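Local coordinates for protein hydrogenase maturation factor (Thermoanaerobacter tengcongensis, PDB 3VTI) that probably transfers the carbamoyl group of carbamoyl phosphate to the C-terminal cysteine of HypE, using ATP, in [NiFe] hydrogenase maturation, at residues I504-T509 with S595-F600; A605-V610 with Q655-Y660. One frame throughout, in Å; residues are numbered along the deposited sequence.

In the fold
Both interactions belong to the second subdomain of the Kae1-like carbamoyltransferase domain, and both use helix 597-607. Interaction 1 packs the start of this helix against the end of strand 501-506 and the loop that follows. It includes Asp-507, a ligand of the iron(III) ion. Interaction 2 packs the other end of the helix against helix 649-661. Their centres are about 19 Å apart, and their nearest atoms are about 5 Å apart without touching. Phe-600, in the first turn of the shared helix, touches Ile-652 and Leu-653 of helix 649-661. Helix 666-692 packs on both contacts. Interaction 2 lies away from the metal sites.

Interaction 1 (I504-T509 with S595-F600). With FE (Fe (III) ion), chain G.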
ATOM      1  N   ILE A 504      49.116   2.724   4.667  1.00 36.53           N
ATOM      2  CA  ILE A 504      48.757   2.717   3.256  1.00 35.42           C
ATOM      3  C   ILE A 504      48.274   1.322   2.863  1.00 34.32           C
ATOM      4  O   ILE A 504      49.060   0.398   2.665  1.00 33.76           O
ATOM      5  CB  ILE A 504      49.919   3.259   2.364  1.00 35.57           C
ATOM      6  CG1 ILE A 504      50.337   4.662   2.853  1.00 37.34           C
ATOM      7  CG2 ILE A 504      49.517   3.292   0.890  1.00 33.83           C
ATOM      8  CD1 ILE A 504      51.616   5.240   2.257  1.00 36.02           C
ATOM      9  N   ALA A 505      46.959   1.189   2.768  1.00 34.48           N
ATOM     10  CA  ALA A 505      46.307  -0.085   2.499  1.00 34.02           C
ATOM     11  C   ALA A 505      45.738  -0.134   1.081  1.00 34.26           C
ATOM     12  O   ALA A 505      44.636   0.361   0.820  1.00 34.57           O
ATOM     13  CB  ALA A 505      45.224  -0.349   3.523  1.00 33.72           C
ATOM     14  N   TYR A 506      46.515  -0.727   0.174  1.00 34.51           N
ATOM     15  CA  TYR A 506      46.142  -0.884  -1.233  1.00 34.77           C
ATOM     16  C   TYR A 506      45.915  -2.355  -1.582  1.00 34.66           C
ATOM     17  O   TYR A 506      46.824  -3.187  -1.461  1.00 33.98           O
ATOM     18  CB  TYR A 506      47.225  -0.333  -2.164  1.00 34.41           C
ATOM     19  CG  TYR A 506      47.445   1.159  -2.147  1.00 35.44           C
ATOM     20  CD1 TYR A 506      46.572   2.022  -1.492  1.00 36.24           C
ATOM     21  CD2 TYR A 506      48.517   1.719  -2.850  1.00 36.52           C
ATOM     22  CE1 TYR A 506      46.784   3.408  -1.501  1.00 37.78           C
ATOM     23  CE2 TYR A 506      48.735   3.102  -2.866  1.00 36.67           C
ATOM     24  CZ  TYR A 506      47.869   3.930  -2.194  1.00 36.97           C
ATOM     25  OH  TYR A 506      48.094   5.272  -2.216  1.00 37.14           O
ATOM     26  N   ASP A 507      44.703  -2.663  -2.032  1.00 35.58           N
ATOM     27  CA  ASP A 507      44.369  -3.994  -2.538  1.00 35.75           C
ATOM     28  C   ASP A 507      43.132  -3.942  -3.431  1.00 36.49           C
ATOM     29  O   ASP A 507      42.740  -2.864  -3.903  1.00 37.30           O
ATOM     30  CB  ASP A 507      44.223  -5.017  -1.395  1.00 35.54           C
ATOM     31  CG  ASP A 507      43.013  -4.763  -0.505  1.00 36.82           C
ATOM     32  OD1 ASP A 507      42.240  -3.817  -0.738  1.00 37.32           O
ATOM     33  OD2 ASP A 507      42.825  -5.543   0.449  1.00 39.77           O
ATOM     34  N   GLY A 508      42.529  -5.101  -3.669  1.00 36.56           N
ATOM     35  CA  GLY A 508      41.361  -5.185  -4.524  1.00 37.38           C
ATOM     36  C   GLY A 508      40.089  -4.773  -3.816  1.00 38.50           C
ATOM     37  O   GLY A 508      39.383  -3.879  -4.274  1.00 39.36           O
ATOM     38  N   THR A 509      39.793  -5.410  -2.692  1.00 38.74           N
ATOM     39  CA  THR A 509      38.501  -5.221  -2.071  1.00 39.75           C
ATOM     40  C   THR A 509      38.481  -5.630  -0.621  1.00 39.25           C
ATOM     41  O   THR A 509      39.239  -6.475  -0.195  1.00 38.60           O
ATOM     42  CB  THR A 509      37.400  -5.973  -2.846  1.00 40.49           C
ATOM     43  OG1 THR A 509      36.154  -5.853  -2.147  1.00 43.81           O
ATOM     44  CG2 THR A 509      37.755  -7.433  -2.970  1.00 40.14           C
ATOM     45  N   SER A 595      36.663   2.240  -3.976  1.00 40.49           N
ATOM     46  CA  SER A 595      37.948   2.894  -3.815  1.00 40.20           C
ATOM     47  C   SER A 595      38.958   1.748  -3.789  1.00 38.99           C
ATOM     48  O   SER A 595      39.206   1.145  -2.742  1.00 38.88           O
ATOM     49  CB  SER A 595      37.970   3.683  -2.497  1.00 40.39           C
ATOM     50  OG  SER A 595      39.292   3.997  -2.096  1.00 39.62           O
ATOM     51  N   SER A 596      39.515   1.419  -4.946  1.00 38.65           N
ATOM     52  CA  SER A 596      40.328   0.211  -5.061  1.00 37.64           C
ATOM     53  C   SER A 596      41.493   0.334  -6.028  1.00 37.29           C
ATOM     54  O   SER A 596      41.313   0.625  -7.207  1.00 38.04           O
ATOM     55  CB  SER A 596      39.436  -0.971  -5.466  1.00 37.67           C
ATOM     56  OG  SER A 596      40.208  -2.067  -5.924  1.00 36.99           O
ATOM     57  N   MET A 597      42.688   0.076  -5.517  1.00 36.82           N
ATOM     58  CA  MET A 597      43.906   0.072  -6.319  1.00 36.00           C
ATOM     59  C   MET A 597      43.905  -1.073  -7.343  1.00 35.58           C
ATOM     60  O   MET A 597      44.335  -0.896  -8.482  1.00 35.66           O
ATOM     61  CB  MET A 597      45.120  -0.022  -5.396  1.00 35.50           C
ATOM     62  CG  MET A 597      46.465   0.271  -6.085  1.00 36.02           C
ATOM     63  SD  MET A 597      46.477   1.866  -6.914  1.00 37.08           S
ATOM     64  CE  MET A 597      46.257   2.979  -5.523  1.00 37.91           C
ATOM     65  N   GLY A 598      43.416  -2.242  -6.932  1.00 35.12           N
ATOM     66  CA  GLY A 598      43.236  -3.378  -7.836  1.00 34.71           C
ATOM     67  C   GLY A 598      42.343  -3.077  -9.028  1.00 35.69           C
ATOM     68  O   GLY A 598      42.624  -3.521 -10.155  1.00 35.78           O
ATOM     69  N   ARG A 599      41.264  -2.328  -8.789  1.00 36.30           N
ATOM     70  CA  ARG A 599      40.342  -1.951  -9.866  1.00 37.01           C
ATOM     71  C   ARG A 599      40.932  -0.850 -10.723  1.00 37.62           C
ATOM     72  O   ARG A 599      40.770  -0.858 -11.954  1.00 38.82           O
ATOM     73  CB  ARG A 599      38.966  -1.529  -9.330  1.00 37.66           C
ATOM     74  CG  ARG A 599      38.168  -2.609  -8.584  1.00 36.93           C
ATOM     75  CD  ARG A 599      37.792  -3.847  -9.434  1.00 37.63           C
ATOM     76  NE  ARG A 599      38.936  -4.725  -9.713  1.00 37.22           N
ATOM     77  CZ  ARG A 599      39.527  -5.516  -8.815  1.00 36.34           C
ATOM     78  NH1 ARG A 599      39.101  -5.549  -7.561  1.00 37.75           N
ATOM     79  NH2 ARG A 599      40.556  -6.273  -9.164  1.00 34.93           N
ATOM     80  N   PHE A 600      41.617   0.093 -10.080  1.00 37.13           N
ATOM     81  CA  PHE A 600      42.310   1.164 -10.795  1.00 37.33           C
ATOM     82  C   PHE A 600      43.235   0.536 -11.848  1.00 37.49           C
ATOM     83  O   PHE A 600      43.131   0.860 -13.041  1.00 38.51           O
ATOM     84  CB  PHE A 600      43.086   2.056  -9.812  1.00 36.83           C
ATOM     85  CG  PHE A 600      43.498   3.397 -10.372  1.00 36.68           C
ATOM     86  CD1 PHE A 600      43.282   3.730 -11.711  1.00 36.68           C
ATOM     87  CD2 PHE A 600      44.143   4.322  -9.555  1.00 35.88           C
ATOM     88  CE1 PHE A 600      43.668   4.984 -12.216  1.00 36.96           C
ATOM     89  CE2 PHE A 600      44.532   5.573 -10.049  1.00 35.25           C
ATOM     90  CZ  PHE A 600      44.298   5.900 -11.380  1.00 36.12           C
TER
HETATM   91 FE    FE G 803      42.884  -7.386   1.364  1.00 43.49          FE
HETATM   92  O   HOH W   1      41.577  -8.367  -0.169  1.00 31.39           O
HETATM   93  O   HOH W   2      44.585  -7.946  -0.274  1.00 11.91           O
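Gly-508 and Gly-598 bring the two backbones together, with their CA atoms 4.2 Å apart. Segment 504-509 is the end of strand 501-506 running into a loop. Segment 595-600 enters helix 597-607. Gly-598 N donates to Asp-507 O at 3.2 Å. The bond is nearly straight at the hydrogen (172°), but the donor sits well above the carbonyl plane.

Ser-596 is the N-cap of the helix. Its OG accepts from Arg-599 N at 3.1 Å and donates to Gly-508 O at 2.6 Å. One hydroxyl thus caps the helix and ties it to the loop. The guanidinium of Arg-599 passes near Gly-508 but forms salt bridges with Asp-602 and Glu-617.

Met-597 packs on Tyr-506. The Met-597 chain is bent at chi2 and chi3, which brings CE back over the middle of the ring. This CH-pi contact puts Met-597 CE 3.6 Å from the Tyr-506 centroid. Met-597 SD is farther above the same face, 4.9 Å from the Tyr-506 centroid, as a Met-aromatic contact. Ile-504 CG2 lies over the opposite face, toward the rim. Tyr-506 OH is hydrogen-bonded to Thr-681 of helix 666-692. Replacing Tyr-506 by an alanine would probably leave the Met-597 methyl without its flat support and Thr-681 OG1 without this partner.

Asp-507 points away from the helix. Its OD2 binds the iron(III) ion at 2.1 Å. Its OD1 is hydrogen-bonded to His-484, while His-483, His-487 and Asp-734 complete the protein ligands of the iron. Water 1, also on the iron, donates to Thr-509 O at 3.0 Å. A strand leading into an Asp-Gly-Thr loop beside a metal site is consistent with the actin-like ATPase fold of Kae1-like domains.

Interaction 2 (A605-V610 with Q655-Y660); sequences AALIGV and QIYEDY
Tyr-660 lays one face of its ring against the backbone of Leu-607 and Ile-608. Ile-608 CA stands over that face, 4.0 Å from the ring centroid and 14° off the normal, as a CH-pi contact. Leu-607 O lies above the same face, 3.8 Å from Tyr-660 CD2; Ile-608 CA and Leu-607 O are both offset toward the rim. With CG anti to the backbone N (chi1 -175°), the Tyr-660 ring reaches out from helix 649-661 across the end of helix 597-607. Ile-608 O is hydrogen-bonded to Lys-666 NZ.

The apolar contacts continue from the ring to the neighbouring side chains. Ile-608 CB is 3.9 Å from Tyr-660 CD1. Ile-608 CG2 meets Ile-656 CG2 at 3.6 Å, methyl to methyl. Ile-608 touches through CB and CG2, while its CG1-CD1 arm runs off from helix 649-661. Ile-656 also packs on Ile-669 and Phe-673 of helix 666-692. Beside this group, Leu-607 CD2 approaches Tyr-657 CD1 obliquely at 4.4 Å. Both Leu-607 and Tyr-657 touch Phe-569 of helix 567-571, and the Tyr-657 ring also meets Tyr-566 edge-to-face.

Backbone bonds within segment 605-610 fix the turn that presents Ile-608. Val-610 N donates to Ala-605 O at 3.0 Å. The bond from Gly-609 N to Ala-606 O is weak, at 3.4 Å. Gly-609 has a positive phi of 68°, a conformation that favours glycine. Ile-608 is the first residue to leave helical geometry. In segment 655-660 the helix carries on, with Tyr-660 N bonded to Ile-656 O at 2.9 Å.

The contact is packing of the C-terminal end of helix 597-607, with the turn after it, on helix 649-661, away from the metal sites. The end of helix 597-607 is a Schellman motif with Gly-609 at C-prime, and it rests against one side of helix 649-661.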
ATOM      1  N   ALA A 605      44.603  -1.522 -17.482  1.00 40.88           N
ATOM      2  CA  ALA A 605      44.921  -2.677 -18.303  1.00 40.94           C
ATOM      3  C   ALA A 605      43.931  -2.834 -19.432  1.00 42.22           C
ATOM      4  O   ALA A 605      44.297  -3.244 -20.525  1.00 43.29           O
ATOM      5  CB  ALA A 605      44.945  -3.930 -17.455  1.00 39.71           C
ATOM      6  N   ALA A 606      42.677  -2.507 -19.153  1.00 42.78           N
ATOM      7  CA  ALA A 606      41.606  -2.672 -20.114  1.00 44.46           C
ATOM      8  C   ALA A 606      41.662  -1.586 -21.172  1.00 46.40           C
ATOM      9  O   ALA A 606      41.474  -1.865 -22.352  1.00 47.78           O
ATOM     10  CB  ALA A 606      40.269  -2.659 -19.409  1.00 44.45           C
ATOM     11  N   LEU A 607      41.929  -0.350 -20.744  1.00 46.91           N
ATOM     12  CA  LEU A 607      41.991   0.788 -21.651  1.00 48.81           C
ATOM     13  C   LEU A 607      43.109   0.685 -22.685  1.00 49.75           C
ATOM     14  O   LEU A 607      42.964   1.185 -23.804  1.00 51.30           O
ATOM     15  CB  LEU A 607      42.132   2.104 -20.877  1.00 48.73           C
ATOM     16  CG  LEU A 607      40.872   2.714 -20.260  1.00 49.23           C
ATOM     17  CD1 LEU A 607      41.254   3.956 -19.498  1.00 48.96           C
ATOM     18  CD2 LEU A 607      39.818   3.041 -21.320  1.00 50.94           C
ATOM     19  N   ILE A 608      44.217   0.047 -22.317  1.00 48.83           N
ATOM     20  CA  ILE A 608      45.376   0.011 -23.209  1.00 49.62           C
ATOM     21  C   ILE A 608      45.561  -1.349 -23.894  1.00 50.38           C
ATOM     22  O   ILE A 608      46.618  -1.643 -24.473  1.00 50.78           O
ATOM     23  CB  ILE A 608      46.660   0.534 -22.517  1.00 48.75           C
ATOM     24  CG1 ILE A 608      47.095  -0.394 -21.381  1.00 45.88           C
ATOM     25  CG2 ILE A 608      46.426   1.957 -22.023  1.00 48.26           C
ATOM     26  CD1 ILE A 608      48.481  -0.149 -20.863  1.00 42.53           C
ATOM     27  N   GLY A 609      44.503  -2.154 -23.843  1.00 50.68           N
ATOM     28  CA  GLY A 609      44.433  -3.411 -24.578  1.00 51.50           C
ATOM     29  C   GLY A 609      45.383  -4.485 -24.098  1.00 50.96           C
ATOM     30  O   GLY A 609      45.787  -5.338 -24.877  1.00 51.61           O
ATOM     31  N   VAL A 610      45.755  -4.438 -22.823  1.00 50.10           N
ATOM     32  CA  VAL A 610      46.521  -5.518 -22.215  1.00 50.01           C
ATOM     33  C   VAL A 610      45.603  -6.731 -22.062  1.00 50.86           C
ATOM     34  O   VAL A 610      45.964  -7.852 -22.424  1.00 51.51           O
ATOM     35  CB  VAL A 610      47.102  -5.127 -20.815  1.00 48.65           C
ATOM     36  CG1 VAL A 610      47.823  -6.326 -20.150  1.00 46.52           C
ATOM     37  CG2 VAL A 610      48.034  -3.934 -20.920  1.00 47.85           C
ATOM     38  N   GLN A 655      44.811  10.858 -19.279  1.00 48.31           N
ATOM     39  CA  GLN A 655      46.155  11.009 -19.799  1.00 48.67           C
ATOM     40  C   GLN A 655      46.678   9.690 -20.355  1.00 48.57           C
ATOM     41  O   GLN A 655      47.379   9.670 -21.362  1.00 49.56           O
ATOM     42  CB  GLN A 655      47.074  11.544 -18.706  1.00 47.81           C
ATOM     43  CG  GLN A 655      46.645  12.893 -18.150  1.00 47.46           C
ATOM     44  CD  GLN A 655      47.235  13.168 -16.784  1.00 45.27           C
ATOM     45  OE1 GLN A 655      48.425  13.450 -16.655  1.00 45.21           O
ATOM     46  NE2 GLN A 655      46.404  13.091 -15.755  1.00 43.29           N
ATOM     47  N   ILE A 656      46.319   8.586 -19.703  1.00 48.06           N
ATOM     48  CA  ILE A 656      46.734   7.253 -20.145  1.00 48.21           C
ATOM     49  C   ILE A 656      46.176   6.950 -21.536  1.00 49.72           C
ATOM     50  O   ILE A 656      46.898   6.469 -22.422  1.00 50.22           O
ATOM     51  CB  ILE A 656      46.288   6.183 -19.142  1.00 46.83           C
ATOM     52  CG1 ILE A 656      47.202   6.209 -17.916  1.00 45.70           C
ATOM     53  CG2 ILE A 656      46.255   4.799 -19.790  1.00 46.52           C
ATOM     54  CD1 ILE A 656      46.567   5.608 -16.676  1.00 44.66           C
ATOM     55  N   TYR A 657      44.898   7.267 -21.726  1.00 50.68           N
ATOM     56  CA  TYR A 657      44.229   7.017 -22.986  1.00 52.58           C
ATOM     57  C   TYR A 657      44.820   7.895 -24.084  1.00 54.33           C
ATOM     58  O   TYR A 657      45.075   7.417 -25.191  1.00 55.19           O
ATOM     59  CB  TYR A 657      42.721   7.222 -22.837  1.00 53.07           C
ATOM     60  CG  TYR A 657      41.925   6.949 -24.094  1.00 56.28           C
ATOM     61  CD1 TYR A 657      41.504   5.654 -24.418  1.00 57.40           C
ATOM     62  CD2 TYR A 657      41.586   7.990 -24.956  1.00 59.94           C
ATOM     63  CE1 TYR A 657      40.772   5.406 -25.570  1.00 59.86           C
ATOM     64  CE2 TYR A 657      40.856   7.758 -26.103  1.00 63.35           C
ATOM     65  CZ  TYR A 657      40.452   6.467 -26.407  1.00 63.50           C
ATOM     66  OH  TYR A 657      39.724   6.270 -27.563  1.00 67.77           O
ATOM     67  N   GLU A 658      45.030   9.174 -23.766  1.00 55.20           N
ATOM     68  CA  GLU A 658      45.757  10.109 -24.630  1.00 57.17           C
ATOM     69  C   GLU A 658      47.049   9.492 -25.157  1.00 56.90           C
ATOM     70  O   GLU A 658      47.259   9.427 -26.367  1.00 58.12           O
ATOM     71  CB  GLU A 658      46.130  11.369 -23.851  1.00 57.92           C
ATOM     72  CG  GLU A 658      45.161  12.531 -23.903  1.00 60.75           C
ATOM     73  CD  GLU A 658      45.723  13.745 -23.147  1.00 64.15           C
ATOM     74  OE1 GLU A 658      46.603  14.452 -23.713  1.00 64.64           O
ATOM     75  OE2 GLU A 658      45.300  13.975 -21.985  1.00 63.70           O
ATOM     76  N   ASP A 659      47.910   9.056 -24.235  1.00 55.44           N
ATOM     77  CA  ASP A 659      49.194   8.451 -24.571  1.00 55.65           C
ATOM     78  C   ASP A 659      48.995   7.231 -25.452  1.00 56.30           C
ATOM     79  O   ASP A 659      49.758   7.012 -26.391  1.00 57.28           O
ATOM     80  CB  ASP A 659      49.950   8.029 -23.308  1.00 53.78           C
ATOM     81  CG  ASP A 659      50.775   9.144 -22.695  1.00 53.91           C
ATOM     82  OD1 ASP A 659      50.676  10.324 -23.118  1.00 55.67           O
ATOM     83  OD2 ASP A 659      51.539   8.820 -21.762  1.00 52.53           O
ATOM     84  N   TYR A 660      47.973   6.437 -25.129  1.00 56.07           N
ATOM     85  CA  TYR A 660      47.641   5.253 -25.901  1.00 56.95           C
ATOM     86  C   TYR A 660      47.284   5.623 -27.334  1.00 59.10           C
ATOM     87  O   TYR A 660      47.798   5.024 -28.270  1.00 59.81           O
ATOM     88  CB  TYR A 660      46.514   4.446 -25.234  1.00 55.93           C
ATOM     89  CG  TYR A 660      46.213   3.145 -25.940  1.00 57.44           C
ATOM     90  CD1 TYR A 660      47.167   2.120 -25.997  1.00 58.78           C
ATOM     91  CD2 TYR A 660      44.984   2.935 -26.564  1.00 59.59           C
ATOM     92  CE1 TYR A 660      46.901   0.920 -26.659  1.00 60.03           C
ATOM     93  CE2 TYR A 660      44.708   1.732 -27.232  1.00 60.86           C
ATOM     94  CZ  TYR A 660      45.673   0.735 -27.274  1.00 61.42           C
ATOM     95  OH  TYR A 660      45.414  -0.451 -27.925  1.00 63.54           O
TER